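Long-range contacts in inositol-3-phosphate synthase (Caenorhabditis elegans, PDB 1VKO), which is a synthase of the NAD(P)-binding Rossmann superfamily, assembled from four chains, that binds nicotinamide-adenine-dinucleotide and pyrophosphate: residues A[47-52]-A[60-65]; A[344-349]-A[390-395]; A[475-480]-A[487-492]; A[37-42]-A[70-75]. One frame throughout, in Å; residues are numbered along the deposited sequence.

Interaction 1 (A[47-52]-A[60-65])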
# COMPACT_ATOMS: atom_id res chain seq x y z
N LYS A 47 19.24 -17.05 36.67
CA LYS A 47 18.52 -18.06 35.87
C LYS A 47 17.47 -18.76 36.70
O LYS A 47 17.73 -19.16 37.83
CB LYS A 47 19.48 -19.10 35.28
CG LYS A 47 18.79 -20.22 34.53
CD LYS A 47 19.73 -21.12 33.77
CE LYS A 47 19.13 -22.52 33.56
NZ LYS A 47 17.82 -22.59 32.83
N ASN A 48 16.28 -18.89 36.14
CA ASN A 48 15.23 -19.66 36.78
C ASN A 48 15.37 -21.14 36.48
O ASN A 48 15.74 -21.52 35.38
CB ASN A 48 13.86 -19.16 36.30
CG ASN A 48 13.46 -17.87 36.94
OD1 ASN A 48 13.81 -17.60 38.09
ND2 ASN A 48 12.70 -17.05 36.20
N HIS A 49 15.09 -21.98 37.46
CA HIS A 49 15.10 -23.41 37.27
C HIS A 49 13.72 -23.94 37.62
O HIS A 49 13.08 -23.43 38.54
CB HIS A 49 16.17 -24.04 38.17
CG HIS A 49 17.57 -23.68 37.79
ND1 HIS A 49 18.41 -24.55 37.13
CD2 HIS A 49 18.28 -22.53 37.96
CE1 HIS A 49 19.58 -23.96 36.93
NE2 HIS A 49 19.53 -22.74 37.43
N PHE A 50 13.25 -24.95 36.90
CA PHE A 50 11.84 -25.32 36.97
C PHE A 50 11.62 -26.74 37.47
O PHE A 50 12.49 -27.60 37.35
CB PHE A 50 11.16 -25.14 35.58
CG PHE A 50 11.40 -23.79 34.98
CD1 PHE A 50 12.50 -23.56 34.16
CD2 PHE A 50 10.54 -22.72 35.27
CE1 PHE A 50 12.75 -22.28 33.63
CE2 PHE A 50 10.77 -21.44 34.73
CZ PHE A 50 11.89 -21.22 33.91
N GLU A 51 10.44 -26.97 38.04
CA GLU A 51 10.02 -28.31 38.41
C GLU A 51 8.50 -28.42 38.25
O GLU A 51 7.75 -27.62 38.81
CB GLU A 51 10.43 -28.64 39.85
CG GLU A 51 11.89 -29.04 40.04
CD GLU A 51 12.23 -29.42 41.49
OE1 GLU A 51 11.39 -30.07 42.16
OE2 GLU A 51 13.34 -29.06 41.95
N HIS A 52 8.05 -29.41 37.49
CA HIS A 52 6.63 -29.63 37.27
C HIS A 52 6.05 -30.57 38.33
O HIS A 52 6.56 -31.65 38.53
CB HIS A 52 6.39 -30.12 35.85
CG HIS A 52 7.12 -29.31 34.82
ND1 HIS A 52 6.54 -28.23 34.19
CD2 HIS A 52 8.38 -29.40 34.35
CE1 HIS A 52 7.42 -27.70 33.34
NE2 HIS A 52 8.54 -28.39 33.43
N THR A 60 12.50 -21.84 40.76
CA THR A 60 13.60 -21.59 41.67
C THR A 60 14.64 -20.69 41.01
O THR A 60 15.39 -21.14 40.16
CB THR A 60 14.25 -22.93 42.11
OG1 THR A 60 13.29 -23.72 42.81
CG2 THR A 60 15.33 -22.69 43.14
N PRO A 61 14.69 -19.40 41.39
CA PRO A 61 15.75 -18.51 40.92
C PRO A 61 17.12 -18.83 41.55
O PRO A 61 17.24 -18.87 42.78
CB PRO A 61 15.26 -17.12 41.36
CG PRO A 61 14.34 -17.38 42.51
CD PRO A 61 13.71 -18.70 42.25
N LYS A 62 18.13 -19.05 40.71
CA LYS A 62 19.49 -19.33 41.18
C LYS A 62 20.50 -18.38 40.52
O LYS A 62 20.18 -17.71 39.55
CB LYS A 62 19.84 -20.83 40.92
CG LYS A 62 18.77 -21.84 41.45
CD LYS A 62 19.15 -23.32 41.29
CE LYS A 62 18.14 -24.24 42.02
NZ LYS A 62 18.28 -25.72 41.78
N GLU A 63 21.72 -18.32 41.04
CA GLU A 63 22.75 -17.44 40.47
C GLU A 63 23.96 -18.22 40.01
O GLU A 63 24.37 -19.18 40.66
CB GLU A 63 23.21 -16.36 41.45
CG GLU A 63 22.15 -15.84 42.41
CD GLU A 63 22.48 -14.45 42.92
OE1 GLU A 63 22.16 -13.48 42.19
OE2 GLU A 63 23.05 -14.32 44.04
N HIS A 64 24.56 -17.78 38.89
CA HIS A 64 25.70 -18.47 38.26
C HIS A 64 26.85 -17.51 37.95
O HIS A 64 26.80 -16.71 37.01
CB HIS A 64 25.24 -19.19 36.98
CG HIS A 64 24.15 -20.20 37.19
ND1 HIS A 64 22.84 -19.85 37.41
CD2 HIS A 64 24.18 -21.55 37.19
CE1 HIS A 64 22.10 -20.94 37.55
NE2 HIS A 64 22.90 -21.99 37.42
N ASP A 65 27.91 -17.56 38.74
CA ASP A 65 28.98 -16.60 38.55
C ASP A 65 29.80 -16.97 37.33
O ASP A 65 30.38 -18.05 37.27
CB ASP A 65 29.85 -16.48 39.81
CG ASP A 65 29.06 -15.96 41.01
OD1 ASP A 65 27.84 -15.76 40.86
OD2 ASP A 65 29.57 -15.73 42.14
O HOH W 1 12.05 -25.36 41.19

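Interaction 2 (A[344-349]-A[390-395])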
# COMPACT_ATOMS: atom_id res chain seq x y z
N GLY A 344 -0.73 -9.20 22.69
CA GLY A 344 -1.96 -10.00 22.85
C GLY A 344 -2.84 -10.23 21.62
O GLY A 344 -4.10 -10.37 21.74
N MET A 345 -2.17 -10.34 20.47
CA MET A 345 -2.75 -10.38 19.12
C MET A 345 -2.38 -11.68 18.39
O MET A 345 -1.20 -12.04 18.33
CB MET A 345 -2.17 -9.22 18.28
CG MET A 345 -3.14 -8.16 17.83
SD MET A 345 -3.15 -6.61 18.75
CE MET A 345 -1.64 -5.88 18.10
N LYS A 346 -3.36 -12.34 17.77
CA LYS A 346 -3.14 -13.61 17.02
C LYS A 346 -2.95 -13.39 15.52
O LYS A 346 -3.93 -13.19 14.82
CB LYS A 346 -4.33 -14.55 17.23
CG LYS A 346 -4.06 -16.02 16.94
CD LYS A 346 -5.36 -16.82 17.09
CE LYS A 346 -5.22 -18.26 16.57
NZ LYS A 346 -4.45 -18.30 15.27
N PRO A 347 -1.70 -13.43 15.02
CA PRO A 347 -1.46 -13.53 13.58
C PRO A 347 -2.22 -14.72 13.00
O PRO A 347 -2.12 -15.83 13.52
CB PRO A 347 0.04 -13.79 13.49
CG PRO A 347 0.61 -13.18 14.75
CD PRO A 347 -0.45 -13.40 15.80
N GLU A 348 -3.01 -14.48 11.95
CA GLU A 348 -3.86 -15.51 11.36
C GLU A 348 -3.39 -15.91 9.96
O GLU A 348 -3.62 -17.04 9.48
CB GLU A 348 -5.30 -14.98 11.26
CG GLU A 348 -5.95 -14.65 12.58
CD GLU A 348 -6.47 -15.87 13.31
OE1 GLU A 348 -5.84 -16.95 13.27
OE2 GLU A 348 -7.53 -15.75 13.94
N SER A 349 -2.72 -14.95 9.31
CA SER A 349 -2.37 -15.02 7.93
C SER A 349 -1.15 -14.12 7.73
O SER A 349 -1.17 -12.94 8.09
CB SER A 349 -3.56 -14.52 7.09
OG SER A 349 -3.53 -15.06 5.77
N ILE A 390 -2.39 -19.04 25.01
CA ILE A 390 -3.71 -18.41 25.09
C ILE A 390 -4.14 -18.09 23.65
O ILE A 390 -5.19 -18.55 23.18
CB ILE A 390 -3.73 -17.12 26.00
CG1 ILE A 390 -3.35 -17.44 27.46
CG2 ILE A 390 -5.11 -16.40 25.92
CD1 ILE A 390 -2.81 -16.23 28.25
N LEU A 391 -3.29 -17.34 22.96
CA LEU A 391 -3.48 -16.99 21.55
C LEU A 391 -3.53 -18.23 20.67
O LEU A 391 -4.47 -18.41 19.88
CB LEU A 391 -2.35 -16.05 21.09
CG LEU A 391 -2.40 -14.60 21.60
CD1 LEU A 391 -1.18 -13.83 21.15
CD2 LEU A 391 -3.67 -13.90 21.12
N PHE A 392 -2.52 -19.10 20.85
CA PHE A 392 -2.37 -20.32 20.03
C PHE A 392 -2.52 -21.61 20.87
O PHE A 392 -1.52 -22.30 21.13
CB PHE A 392 -0.98 -20.33 19.35
CG PHE A 392 -0.75 -19.20 18.37
CD1 PHE A 392 -1.11 -19.35 17.01
CD2 PHE A 392 -0.15 -18.01 18.78
CE1 PHE A 392 -0.88 -18.31 16.10
CE2 PHE A 392 0.08 -16.97 17.87
CZ PHE A 392 -0.30 -17.11 16.54
N PRO A 393 -3.75 -21.95 21.31
CA PRO A 393 -3.92 -23.10 22.22
C PRO A 393 -3.31 -24.38 21.64
O PRO A 393 -2.63 -25.11 22.37
CB PRO A 393 -5.45 -23.21 22.42
CG PRO A 393 -6.09 -22.28 21.41
CD PRO A 393 -5.03 -21.29 20.99
N ASP A 394 -3.49 -24.61 20.33
CA ASP A 394 -3.02 -25.81 19.65
C ASP A 394 -1.65 -25.62 18.98
O ASP A 394 -1.20 -26.49 18.22
CB ASP A 394 -4.05 -26.29 18.62
CG ASP A 394 -5.47 -26.34 19.18
OD1 ASP A 394 -5.68 -26.87 20.30
OD2 ASP A 394 -6.45 -25.87 18.55
N ALA A 395 -1.01 -24.49 19.25
CA ALA A 395 0.32 -24.14 18.69
C ALA A 395 0.42 -24.23 17.16
O ALA A 395 1.51 -24.45 16.62
CB ALA A 395 1.42 -24.99 19.37

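Interaction 3 (A[475-480]-A[487-492])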
# COMPACT_ATOMS: atom_id res chain seq x y z
N VAL A 475 29.37 -23.06 17.55
CA VAL A 475 28.23 -22.61 16.75
C VAL A 475 27.77 -21.33 17.37
O VAL A 475 27.01 -21.37 18.36
CB VAL A 475 27.01 -23.57 16.79
CG1 VAL A 475 25.86 -23.01 15.93
CG2 VAL A 475 27.38 -24.94 16.29
N LEU A 476 28.24 -20.21 16.84
CA LEU A 476 28.01 -18.99 17.57
C LEU A 476 26.72 -18.29 17.27
O LEU A 476 26.63 -17.42 16.38
CB LEU A 476 29.27 -18.10 17.73
CG LEU A 476 29.71 -17.00 16.77
CD1 LEU A 476 31.03 -16.47 17.23
CD2 LEU A 476 29.84 -17.59 15.44
N SER A 477 25.72 -18.71 18.04
CA SER A 477 24.35 -18.27 17.90
C SER A 477 24.10 -16.81 18.22
O SER A 477 23.10 -16.27 17.79
CB SER A 477 23.42 -19.18 18.73
OG SER A 477 23.90 -19.40 20.05
N ILE A 478 24.99 -16.15 18.96
CA ILE A 478 24.86 -14.71 19.19
C ILE A 478 24.82 -13.89 17.91
O ILE A 478 24.52 -12.69 17.95
CB ILE A 478 25.99 -14.12 20.11
CG1 ILE A 478 27.39 -14.37 19.53
CG2 ILE A 478 25.86 -14.62 21.53
CD1 ILE A 478 28.41 -13.44 20.11
N LEU A 479 25.13 -14.53 16.78
CA LEU A 479 25.09 -13.89 15.46
C LEU A 479 23.68 -13.87 14.84
O LEU A 479 23.47 -13.34 13.75
CB LEU A 479 26.04 -14.61 14.49
CG LEU A 479 27.54 -14.65 14.79
CD1 LEU A 479 28.25 -15.27 13.61
CD2 LEU A 479 28.04 -13.23 15.07
N SER A 480 22.74 -14.45 15.57
CA SER A 480 21.36 -14.64 15.14
C SER A 480 20.63 -13.42 14.65
O SER A 480 19.81 -13.53 13.75
CB SER A 480 20.56 -15.22 16.31
OG SER A 480 21.00 -16.52 16.50
N VAL A 487 21.59 -21.18 12.99
CA VAL A 487 22.12 -22.44 13.40
C VAL A 487 22.61 -22.21 14.85
O VAL A 487 23.21 -21.17 15.18
CB VAL A 487 23.28 -22.84 12.45
CG1 VAL A 487 23.92 -24.19 12.86
CG2 VAL A 487 22.77 -22.92 11.02
N VAL A 488 22.31 -23.17 15.72
CA VAL A 488 22.54 -23.00 17.15
C VAL A 488 23.13 -24.28 17.77
O VAL A 488 22.89 -25.40 17.27
CB VAL A 488 21.24 -22.60 17.89
CG1 VAL A 488 20.64 -21.30 17.32
CG2 VAL A 488 20.21 -23.78 17.91
N PRO A 489 23.90 -24.15 18.85
CA PRO A 489 24.50 -25.31 19.48
C PRO A 489 23.48 -26.43 19.65
O PRO A 489 22.37 -26.17 20.09
CB PRO A 489 24.94 -24.77 20.83
CG PRO A 489 25.30 -23.35 20.52
CD PRO A 489 24.26 -22.89 19.55
N PRO A 490 23.85 -27.66 19.29
CA PRO A 490 22.91 -28.82 19.38
C PRO A 490 22.12 -28.88 20.70
O PRO A 490 22.68 -28.64 21.78
CB PRO A 490 23.82 -30.06 19.24
CG PRO A 490 25.25 -29.52 18.90
CD PRO A 490 25.17 -28.03 18.73
N GLY A 491 20.83 -29.17 20.60
CA GLY A 491 19.96 -29.32 21.77
C GLY A 491 19.46 -28.05 22.45
O GLY A 491 18.91 -28.11 23.57
N THR A 492 19.65 -26.91 21.80
CA THR A 492 19.17 -25.64 22.35
C THR A 492 18.20 -24.97 21.36
O THR A 492 18.28 -25.23 20.15
CB THR A 492 20.32 -24.71 22.67
OG1 THR A 492 20.98 -24.34 21.46
CG2 THR A 492 21.40 -25.41 23.50

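Interaction 4 (A[37-42]-A[70-75])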
# COMPACT_ATOMS: atom_id res chain seq x y z
N GLY A 37 46.58 -6.51 29.07
CA GLY A 37 45.72 -6.15 27.93
C GLY A 37 44.52 -7.07 27.68
O GLY A 37 43.91 -7.03 26.61
N VAL A 38 44.22 -7.92 28.67
CA VAL A 38 42.95 -8.62 28.71
C VAL A 38 42.19 -8.07 29.91
O VAL A 38 42.79 -7.52 30.83
CB VAL A 38 43.07 -10.19 28.73
CG1 VAL A 38 44.43 -10.66 28.22
CG2 VAL A 38 42.76 -10.78 30.09
N LEU A 39 40.86 -8.19 29.87
CA LEU A 39 39.99 -7.69 30.93
C LEU A 39 39.20 -8.84 31.54
O LEU A 39 38.44 -9.54 30.85
CB LEU A 39 39.03 -6.65 30.35
CG LEU A 39 38.17 -5.86 31.34
CD1 LEU A 39 38.82 -4.52 31.61
CD2 LEU A 39 36.79 -5.66 30.80
N GLU A 40 39.37 -9.04 32.84
CA GLU A 40 38.63 -10.07 33.56
C GLU A 40 37.37 -9.50 34.18
O GLU A 40 37.40 -8.42 34.79
CB GLU A 40 39.48 -10.75 34.63
CG GLU A 40 38.95 -12.13 35.03
CD GLU A 40 38.91 -12.35 36.54
OE1 GLU A 40 39.95 -12.13 37.23
OE2 GLU A 40 37.83 -12.77 37.02
N SER A 41 36.28 -10.23 34.05
CA SER A 41 34.98 -9.67 34.38
C SER A 41 34.06 -10.73 34.96
O SER A 41 33.66 -11.66 34.27
CB SER A 41 34.37 -9.05 33.12
OG SER A 41 33.25 -8.27 33.44
N ARG A 42 33.73 -10.59 36.23
CA ARG A 42 32.87 -11.56 36.91
C ARG A 42 31.44 -11.07 36.79
O ARG A 42 31.14 -9.93 37.13
CB ARG A 42 33.30 -11.79 38.37
CG ARG A 42 32.21 -12.24 39.37
CD ARG A 42 32.69 -12.37 40.83
NE ARG A 42 33.85 -11.50 41.15
CZ ARG A 42 35.14 -11.88 41.13
NH1 ARG A 42 35.48 -13.13 40.81
NH2 ARG A 42 36.10 -11.02 41.44
N THR A 70 38.41 -11.00 28.36
CA THR A 70 38.28 -10.43 27.03
C THR A 70 39.55 -9.78 26.56
O THR A 70 39.91 -8.73 27.09
CB THR A 70 37.16 -9.37 26.99
OG1 THR A 70 35.91 -9.96 27.37
CG2 THR A 70 36.91 -8.91 25.55
N VAL A 71 40.20 -10.34 25.55
CA VAL A 71 41.35 -9.63 24.98
C VAL A 71 40.86 -8.28 24.45
O VAL A 71 39.85 -8.20 23.75
CB VAL A 71 42.11 -10.45 23.92
CG1 VAL A 71 43.31 -9.65 23.36
CG2 VAL A 71 42.61 -11.78 24.52
N LEU A 72 41.54 -7.20 24.84
CA LEU A 72 41.05 -5.86 24.52
C LEU A 72 41.55 -5.30 23.19
O LEU A 72 40.93 -4.40 22.64
CB LEU A 72 41.36 -4.87 25.64
CG LEU A 72 40.60 -4.93 26.96
CD1 LEU A 72 41.12 -3.85 27.89
CD2 LEU A 72 39.11 -4.76 26.79
N LYS A 73 42.68 -5.80 22.70
CA LYS A 73 43.15 -5.35 21.39
C LYS A 73 42.62 -6.27 20.31
O LYS A 73 42.89 -7.47 20.35
CB LYS A 73 44.68 -5.26 21.30
CG LYS A 73 45.13 -4.31 20.20
CD LYS A 73 46.31 -4.84 19.42
CE LYS A 73 47.64 -4.40 20.00
NZ LYS A 73 48.83 -4.92 19.24
N PRO A 74 41.82 -5.73 19.38
CA PRO A 74 41.35 -6.52 18.25
C PRO A 74 42.53 -7.03 17.44
O PRO A 74 43.50 -6.29 17.23
CB PRO A 74 40.49 -5.52 17.46
CG PRO A 74 40.00 -4.56 18.53
CD PRO A 74 41.23 -4.38 19.38
N ARG A 75 42.46 -8.30 17.03
CA ARG A 75 43.51 -8.93 16.23
C ARG A 75 43.49 -8.45 14.77
O ARG A 75 42.45 -7.98 14.26
CB ARG A 75 43.36 -10.44 16.28
CG ARG A 75 43.98 -11.08 17.51
CD ARG A 75 43.05 -11.12 18.72
NE ARG A 75 43.62 -11.88 19.84
CZ ARG A 75 43.16 -13.05 20.27
NH1 ARG A 75 42.11 -13.63 19.70
NH2 ARG A 75 43.74 -13.63 21.29
O HOH W 2 35.72 -9.57 29.93

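Interaction 1 (A[47-52]-A[60-65])
K62 lays its methylene chain over one face of the H49 imidazole, crossing it at about a right angle, with K62 CD 3.9 Å from the ring centroid in a CH-pi contact shifted toward the rim. The lysine is extended beyond CG, which keeps its methylenes near the ring and carries its amine on past it. K47, two residues before H49, covers the opposite face, its CE lying 3.6 Å above the ring plane. Long aliphatic chains suit both places, since their methylenes can coat a flat ring. The H64 ring meets H49 rim to rim, neither stacking on the other; their planes differ by 23°.

The two strands are arms of the beta hairpin 38-53/56-71, here bordering the second subunit. In the hydrogen-bonded pair K47 and K62, K62 N reaches K47 O at 2.9 Å and is answered by K47 N to K62 O. In the next such pair T60 N donates to H49 O, 2.8 Å away. P61 faces N48 in the non-hydrogen-bonded pair between them, where a proline nitrogen is not asked to donate. N48 OD1 rests 3.5 Å from P61 CA, while N48 ND2 bonds to L128 O of the second subunit.

K62 on H49 is thus aliphatic packing against an aromatic face. Separately, K62 NZ lies 4.8 Å from H49 ND1, and its charge would probably disfavour protonation of the histidine.

Interaction 2 (A[344-349]-A[390-395])
L391 packs closely on the backbone of 344-346, spreading its two methyls along it: CD1 comes to 3.3 Å from M345 O and CD2 to 3.6 Å from G344 O. With CG anti to its own carbonyl carbon (chi1 -74°), the branched end is aimed at this backbone. The K346 chain is equally close, its CD 3.3 Å from L391 O. F392 offers a ring face to K346 CG, 4.2 Å from the ring centroid in a CH-pi contact, and P347 CD touches F392 CZ at 3.8 Å. A flat ring and a rigid proline suit such apolar packing.

The outer side is looser, and no hydrogen bond joins the segments. K346 bends at its last torsion (chi4 -43°), where NZ forms a partly exposed salt bridge of 2.8 Å with E348 OE1. Beyond F392, P393 and D394 are exposed in a type I turn.

G344 ends helix 329-342 in a Schellman motif; at its positive phi a CB would jam against the preceding carbonyl O. V341 of that helix packs on P347 and L391. Strand 346-356 then runs between 399-406 and 413-423 in a mixed sheet, with a classic beta bulge at E348 and S349 opposite I421.

Interaction 3 (A[475-480]-A[487-492])
V475 and V487 meet methyl to methyl, V475 CG1 lying 3.8 Å from V487 CG1. In V475 that methyl is placed anti to the backbone N (chi1 179°), and the same group presses on the V487 backbone, 3.3 Å from V487 O. A compact apolar residue suits this place, where CG1 reaches both a side chain and a peptide group.

P489 meets V475 and S477 with the CD and CG atoms of its ring. P489 CD approaches V475 O at 3.4 Å and S477 OG at 3.5 Å, P489 CG is also 3.4 Å from V475 O, and V475 CB lies 4.0 Å from P489 CD. S477 points toward 487-492, and its CB also touches V488 CG1 at 3.8 Å; a small residue fits between valine and proline here. V488 directs its side chain off the contact and touches it only near CB and CG1. No hydrogen bond crosses the contact.

Each segment is folded by its own bonds. An inverse gamma turn is built around L476, followed by a 3-10 segment from S477. P489 to T492 form a type II turn, with G491 at positive phi, and T492 OG1 bonds to a lone pair of P489 O at 2.7 Å.

I310 of helix 307-316 packs on both V475 and V487. L479 leans on helix 440-458, I478 on L508 of helix 498-513, and F525 of the second subunit covers P489.

Interaction 4 (A[37-42]-A[70-75])
L72 directs its side chain toward segment 37-42, its CD2 reaching L39 CB at 4.0 Å. Its backbone joins the same contact, for L72 N donates to G37 O at 3.0 Å. On the other face of the ladder V38 and V71 form a non-hydrogen-bonded pair, with V38 CG1 4.3 Å from V71 CG2. Compact branched residues suit these strand positions, where the side chains make modest apolar contacts.

L39 and T70 form the hydrogen-bonded pair, L39 N to T70 O at 3.0 Å and T70 N to L39 O at 2.9 Å. This is the open end of the beta hairpin 38-53/56-71. T70 O also receives a CA-H contact from V38 CA at 3.4 Å. The T70 hydroxyl lies beside its own backbone N (chi1 -60°) and donates to a water 2.6 Å from T70 OG1; that water in turn donates to L39 O. Threonine thus supplies a polar link as well as a strand-compatible branched side chain. G37 precedes the strand at a positive phi, which glycine takes up readily.

In the next shell V71 O accepts from R460 NH1, and R75 N bonds to E456 of helix 440-458. L39 packs on V32 and L72 on L34, both of strand 32-35; the backbone of E40 pairs with K33 there, and S41 OG reaches A511 O of helix 498-513.

In the fold
From the N terminus, 37-42 opens first, then 47-52; 60-65 closes interaction 1 and 70-75 closes interaction 4, so interaction 1 is nested inside the loop that interaction 4 closes. Both lie on the hairpin of strands 38-53 and 56-71, with centres 29 Å apart: interaction 4 is at its open end, while interaction 1, further out, meets the second subunit. Much later 344-349 closes on 390-395 in interaction 2, after a 40-residue, mostly helical excursion, joining the start of strand 346-356 to the loop before strand 399-406. Interaction 3 closes six residues, tying together two parts of the connection from strand 469-470 to helix 498-513. Interactions 2 and 3 follow in series, and both touch the second subunit.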